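Local coordinates for Serine/threonine-protein phosphatase 2A regulatory subunit B'' subunit alpha (Homo sapiens, PDB 4I5J), which serves as a calcium-binding regulatory subunit of protein phosphatase 2A, associating with its core enzyme and possibly modulating substrate selectivity, catalytic activity and localization, at residues P54-R59 / E113-I118; D102-Q105 / F110-E113. All blocks are in the same frame, centred on the assembly; numbering follows the deposited sequence.

Interaction 1 (P54-R59 / E113-I118); sequences PEFHSR and EHFYVI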
loop_
_atom_site.group_PDB
_atom_site.type_symbol
_atom_site.label_atom_id
_atom_site.label_comp_id
_atom_site.label_asym_id
_atom_site.label_seq_id
_atom_site.Cartn_x
_atom_site.Cartn_y
_atom_site.Cartn_z
ATOM N N PRO A 54 16.898 19.630 -4.756
ATOM C CA PRO A 54 15.472 19.966 -4.651
ATOM C C PRO A 54 14.523 18.874 -5.139
ATOM O O PRO A 54 13.475 18.685 -4.518
ATOM C CB PRO A 54 15.326 21.244 -5.491
ATOM C CG PRO A 54 16.612 21.376 -6.275
ATOM C CD PRO A 54 17.667 20.609 -5.547
ATOM N N GLU A 55 14.851 18.182 -6.225
ATOM C CA GLU A 55 13.980 17.104 -6.704
ATOM C C GLU A 55 13.861 16.000 -5.654
ATOM O O GLU A 55 12.792 15.431 -5.461
ATOM C CB GLU A 55 14.507 16.530 -8.017
ATOM C CG GLU A 55 13.596 15.517 -8.705
ATOM C CD GLU A 55 13.850 15.447 -10.215
ATOM O OE1 GLU A 55 14.168 16.502 -10.821
ATOM O OE2 GLU A 55 13.738 14.340 -10.794
ATOM N N PHE A 56 14.960 15.697 -4.975
ATOM C CA PHE A 56 14.943 14.657 -3.956
ATOM C C PHE A 56 14.383 15.130 -2.626
ATOM O O PHE A 56 13.770 14.362 -1.892
ATOM C CB PHE A 56 16.337 14.041 -3.839
ATOM C CG PHE A 56 16.608 13.072 -4.943
ATOM C CD1 PHE A 56 17.156 13.498 -6.135
ATOM C CD2 PHE A 56 16.192 11.750 -4.831
ATOM C CE1 PHE A 56 17.345 12.607 -7.183
ATOM C CE2 PHE A 56 16.385 10.855 -5.869
ATOM C CZ PHE A 56 16.959 11.284 -7.046
ATOM N N HIS A 57 14.571 16.410 -2.334
ATOM C CA HIS A 57 13.889 17.065 -1.224
ATOM C C HIS A 57 12.374 16.859 -1.303
ATOM O O HIS A 57 11.737 16.472 -0.315
ATOM C CB HIS A 57 14.203 18.563 -1.273
ATOM C CG HIS A 57 13.848 19.304 -0.022
ATOM N ND1 HIS A 57 12.595 19.826 0.201
ATOM C CD2 HIS A 57 14.586 19.618 1.065
ATOM C CE1 HIS A 57 12.572 20.427 1.377
ATOM N NE2 HIS A 57 13.770 20.315 1.923
ATOM N N SER A 58 11.799 17.115 -2.480
ATOM C CA SER A 58 10.349 17.028 -2.663
ATOM C C SER A 58 9.843 15.610 -2.648
ATOM O O SER A 58 8.848 15.321 -1.985
ATOM C CB SER A 58 9.917 17.677 -3.974
ATOM O OG SER A 58 10.154 19.059 -3.898
ATOM N N ARG A 59 10.510 14.744 -3.409
ATOM C CA ARG A 59 10.175 13.330 -3.452
ATOM C C ARG A 59 10.248 12.649 -2.084
ATOM O O ARG A 59 9.432 11.780 -1.786
ATOM C CB ARG A 59 11.093 12.602 -4.437
ATOM C CG ARG A 59 10.811 12.932 -5.882
ATOM C CD ARG A 59 9.401 12.554 -6.262
ATOM N NE ARG A 59 9.200 12.659 -7.703
ATOM C CZ ARG A 59 8.017 12.855 -8.276
ATOM N NH1 ARG A 59 6.922 12.984 -7.533
ATOM N NH2 ARG A 59 7.929 12.933 -9.600
ATOM N N GLU A 113 16.994 5.661 3.084
ATOM C CA GLU A 113 17.308 4.468 2.300
ATOM C C GLU A 113 16.048 3.833 1.720
ATOM O O GLU A 113 16.037 3.367 0.574
ATOM C CB GLU A 113 18.001 3.416 3.179
ATOM C CG GLU A 113 19.489 3.640 3.424
ATOM C CD GLU A 113 20.058 2.752 4.536
ATOM O OE1 GLU A 113 19.281 2.026 5.197
ATOM O OE2 GLU A 113 21.288 2.786 4.753
ATOM N N HIS A 114 14.991 3.779 2.520
ATOM C CA HIS A 114 13.763 3.157 2.060
ATOM C C HIS A 114 13.199 4.018 0.959
ATOM O O HIS A 114 12.736 3.515 -0.056
ATOM C CB HIS A 114 12.728 3.046 3.184
ATOM C CG HIS A 114 12.987 1.928 4.148
ATOM N ND1 HIS A 114 12.276 1.780 5.322
ATOM C CD2 HIS A 114 13.873 0.905 4.113
ATOM C CE1 HIS A 114 12.715 0.716 5.970
ATOM N NE2 HIS A 114 13.685 0.166 5.258
ATOM N N PHE A 115 13.219 5.332 1.171
ATOM C CA PHE A 115 12.708 6.236 0.155
ATOM C C PHE A 115 13.454 6.053 -1.162
ATOM O O PHE A 115 12.841 6.032 -2.228
ATOM C CB PHE A 115 12.810 7.700 0.590
ATOM C CG PHE A 115 13.035 8.643 -0.557
ATOM C CD1 PHE A 115 12.014 8.946 -1.434
ATOM C CD2 PHE A 115 14.282 9.225 -0.765
ATOM C CE1 PHE A 115 12.221 9.803 -2.508
ATOM C CE2 PHE A 115 14.495 10.097 -1.833
ATOM C CZ PHE A 115 13.479 10.377 -2.709
ATOM N N TYR A 116 14.774 5.912 -1.102
ATOM C CA TYR A 116 15.534 5.882 -2.345
ATOM C C TYR A 116 15.280 4.580 -3.101
ATOM O O TYR A 116 15.215 4.570 -4.329
ATOM C CB TYR A 116 17.027 6.120 -2.092
ATOM C CG TYR A 116 17.836 6.314 -3.356
ATOM C CD1 TYR A 116 17.536 7.335 -4.258
ATOM C CD2 TYR A 116 18.918 5.489 -3.638
ATOM C CE1 TYR A 116 18.320 7.520 -5.436
ATOM C CE2 TYR A 116 19.682 5.654 -4.792
ATOM C CZ TYR A 116 19.379 6.669 -5.685
ATOM O OH TYR A 116 20.149 6.811 -6.815
ATOM N N VAL A 117 15.109 3.483 -2.366
ATOM C CA VAL A 117 14.714 2.218 -2.983
ATOM C C VAL A 117 13.424 2.420 -3.769
ATOM O O VAL A 117 13.339 2.045 -4.954
ATOM C CB VAL A 117 14.540 1.095 -1.925
ATOM C CG1 VAL A 117 13.834 -0.121 -2.527
ATOM C CG2 VAL A 117 15.892 0.701 -1.350
ATOM N N ILE A 118 12.435 3.037 -3.123
ATOM C CA ILE A 118 11.144 3.315 -3.773
ATOM C C ILE A 118 11.318 4.230 -4.995
ATOM O O ILE A 118 10.742 3.980 -6.050
ATOM C CB ILE A 118 10.148 3.957 -2.785
ATOM C CG1 ILE A 118 9.882 3.018 -1.618
ATOM C CG2 ILE A 118 8.812 4.274 -3.462
ATOM C CD1 ILE A 118 8.981 3.622 -0.560
#
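The carbonyl oxygen of Arg59 accepts a hydrogen bond from Thr63 OG1 one turn further along its own helix, while from across the contact Phe115 CE1 comes within 3.5 Å of Arg59 O. This is a helix-helix crossing made by aromatic side chains: the segments 54-59 and 113-118, from helices 54-72 and 112-125 in the EF-hand region of the PP2A regulatory subunit, to which this chain belongs, run at 104° with axes 11.4 Å apart. At that spacing the backbones stay well separated and rings fill the interval. Phe115 is the central piece. Its chi1 of 148° stops short of full anti to the backbone N and carries the outer end of the ring toward helix 54-72, where CE1 lies 3.6 Å from Arg59 CB. Its neighbour CZ reaches Phe56 CD2 at 3.7 Å; each of these two carbons lies near the plane of the other ring, so the phenylalanines meet edge against edge and do not stack. An alanine in place of Phe115 would probably open a gap at the crossing, Arg59 CB and Phe56 CD2 losing the ring they pack on. Tyr173 of helix 173-184 packs on both Arg59 and Phe115, bringing a third helix to the junction, and Tyr112 meets the Phe115 ring edge-to-face. The crossing lies away from the calcium site. On its exposed flank Tyr116, with CG anti to the backbone N (chi1 -171°), presents the edge of its ring to Phe56, whose CE2 lies in the tyrosine plane 3.9 Å from Tyr116 CE1.

Interaction 2 (D102-Q105 / F110-E113); sequences DINQ and FSYE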
loop_
_atom_site.group_PDB
_atom_site.type_symbol
_atom_site.label_atom_id
_atom_site.label_comp_id
_atom_site.label_asym_id
_atom_site.label_seq_id
_atom_site.Cartn_x
_atom_site.Cartn_y
_atom_site.Cartn_z
ATOM N N ASP A 102 21.274 8.664 12.798
ATOM C CA ASP A 102 21.193 7.972 11.522
ATOM C C ASP A 102 19.734 7.821 11.100
ATOM O O ASP A 102 19.050 6.880 11.521
ATOM C CB ASP A 102 21.858 6.602 11.588
ATOM C CG ASP A 102 21.927 5.922 10.218
ATOM O OD1 ASP A 102 21.539 6.560 9.209
ATOM O OD2 ASP A 102 22.380 4.754 10.146
ATOM N N ILE A 103 19.270 8.746 10.266
ATOM C CA ILE A 103 17.915 8.696 9.725
ATOM C C ILE A 103 17.498 7.294 9.237
ATOM O O ILE A 103 16.324 6.926 9.337
ATOM C CB ILE A 103 17.736 9.726 8.606
ATOM C CG1 ILE A 103 16.250 9.932 8.315
ATOM C CG2 ILE A 103 18.493 9.299 7.351
ATOM C CD1 ILE A 103 15.441 10.294 9.529
ATOM N N ASN A 104 18.462 6.501 8.769
ATOM C CA ASN A 104 18.175 5.172 8.232
ATOM C C ASN A 104 17.917 4.103 9.284
ATOM O O ASN A 104 17.546 2.975 8.956
ATOM C CB ASN A 104 19.245 4.750 7.225
ATOM C CG ASN A 104 19.298 5.686 6.035
ATOM O OD1 ASN A 104 18.265 6.184 5.591
ATOM N ND2 ASN A 104 20.493 5.944 5.522
ATOM N N GLN A 105 18.074 4.480 10.547
ATOM C CA GLN A 105 17.650 3.639 11.657
ATOM C C GLN A 105 16.186 3.869 12.000
ATOM O O GLN A 105 15.569 3.062 12.688
ATOM C CB GLN A 105 18.512 3.918 12.884
ATOM C CG GLN A 105 19.196 2.673 13.415
ATOM C CD GLN A 105 19.937 1.923 12.330
ATOM O OE1 GLN A 105 20.524 2.531 11.437
ATOM N NE2 GLN A 105 19.904 0.596 12.394
ATOM N N PHE A 110 10.343 7.371 8.068
ATOM C CA PHE A 110 11.345 8.392 7.747
ATOM C C PHE A 110 12.588 7.992 6.987
ATOM O O PHE A 110 13.295 8.870 6.476
ATOM C CB PHE A 110 11.781 9.113 9.024
ATOM C CG PHE A 110 10.719 9.992 9.578
ATOM C CD1 PHE A 110 9.915 9.554 10.614
ATOM C CD2 PHE A 110 10.489 11.240 9.028
ATOM C CE1 PHE A 110 8.905 10.359 11.104
ATOM C CE2 PHE A 110 9.486 12.060 9.528
ATOM C CZ PHE A 110 8.690 11.619 10.553
ATOM N N SER A 111 12.872 6.696 6.943
ATOM C CA SER A 111 14.139 6.203 6.410
ATOM C C SER A 111 14.427 6.756 5.046
ATOM O O SER A 111 13.562 6.684 4.170
ATOM C CB SER A 111 14.094 4.693 6.290
ATOM O OG SER A 111 15.206 4.204 5.556
ATOM N N TYR A 112 15.633 7.303 4.857
ATOM C CA TYR A 112 16.017 7.820 3.549
ATOM C C TYR A 112 16.311 6.690 2.586
ATOM O O TYR A 112 15.929 6.756 1.411
ATOM C CB TYR A 112 17.232 8.774 3.604
ATOM C CG TYR A 112 17.413 9.441 2.264
ATOM C CD1 TYR A 112 16.675 10.564 1.934
ATOM C CD2 TYR A 112 18.257 8.894 1.299
ATOM C CE1 TYR A 112 16.805 11.166 0.691
ATOM C CE2 TYR A 112 18.387 9.468 0.071
ATOM C CZ TYR A 112 17.664 10.607 -0.236
ATOM O OH TYR A 112 17.815 11.185 -1.477
ATOM N N GLU A 113 16.994 5.661 3.084
ATOM C CA GLU A 113 17.308 4.468 2.300
ATOM C C GLU A 113 16.048 3.833 1.720
ATOM O O GLU A 113 16.037 3.367 0.574
ATOM C CB GLU A 113 18.001 3.416 3.179
ATOM C CG GLU A 113 19.489 3.640 3.424
ATOM C CD GLU A 113 20.058 2.752 4.536
ATOM O OE1 GLU A 113 19.281 2.026 5.197
ATOM O OE2 GLU A 113 21.288 2.786 4.753
HETATM O O HOH W 1 16.579 2.307 6.347
#
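Asn104 reaches across to the first turn of helix 112-125 and packs against Glu113 along its whole length. Its CB lies 3.4 Å from Glu113 OE1. CG, anti to the carbonyl carbon and beside the backbone N (chi1 -62°), turns the amide onto the helix and lies 3.3 Å from Glu113 CG. The amide is stacked on the carboxylate, the planes only 14° apart. At the tip, OD1 accepts from two successive backbone amides: Glu113 N at 2.9 Å in a fairly straight bond (162°), from above the carbonyl plane, and Tyr112 N at 3.0 Å in a weak, bent one. ND2 lies over Glu113 CG; its proximity to Glu113 OE2 is not a hydrogen bond, because the angle is poor. OD1 thus takes up these first two amides, while the N-cap Ser111 OG accepts from His114 N. A water donates to both Asn104 O and Glu113 OE1, tying the two sides together again. The backbone N of Asn104 is held by Asp102 OD1 at 3.1 Å, an Asx turn. On the buried side, Ile103 CD1 touches Phe110 CB at 3.9 Å. From there Ile103 packs on Leu97 of helix 90-97 and Tyr60 of helix 54-72, and Phe110 fits between the same two helices, against Leu94 and Val64.

How the interactions relate
Both interactions depend on the start of helix 112-125 and share Glu113, which touches Asn104 in interaction 2 but takes no part across interaction 1. Interaction 2 is local: a short connecting loop folds back onto the start of the helix that follows it, with hydrogen bonds and a water on its polar side and, behind, a patch where Ile103 packs on the CB atoms of Phe110 and Tyr112. Interaction 1, one turn on, joins residues far apart in sequence through aromatic and aliphatic packing without a hydrogen bond across it, from buried Phe115 out to exposed Tyr116. They touch where Tyr112 OH packs 3.8 Å from Phe56 CD2. Helix 54-72, a partner in interaction 1, also packs on Ile103 and Phe110.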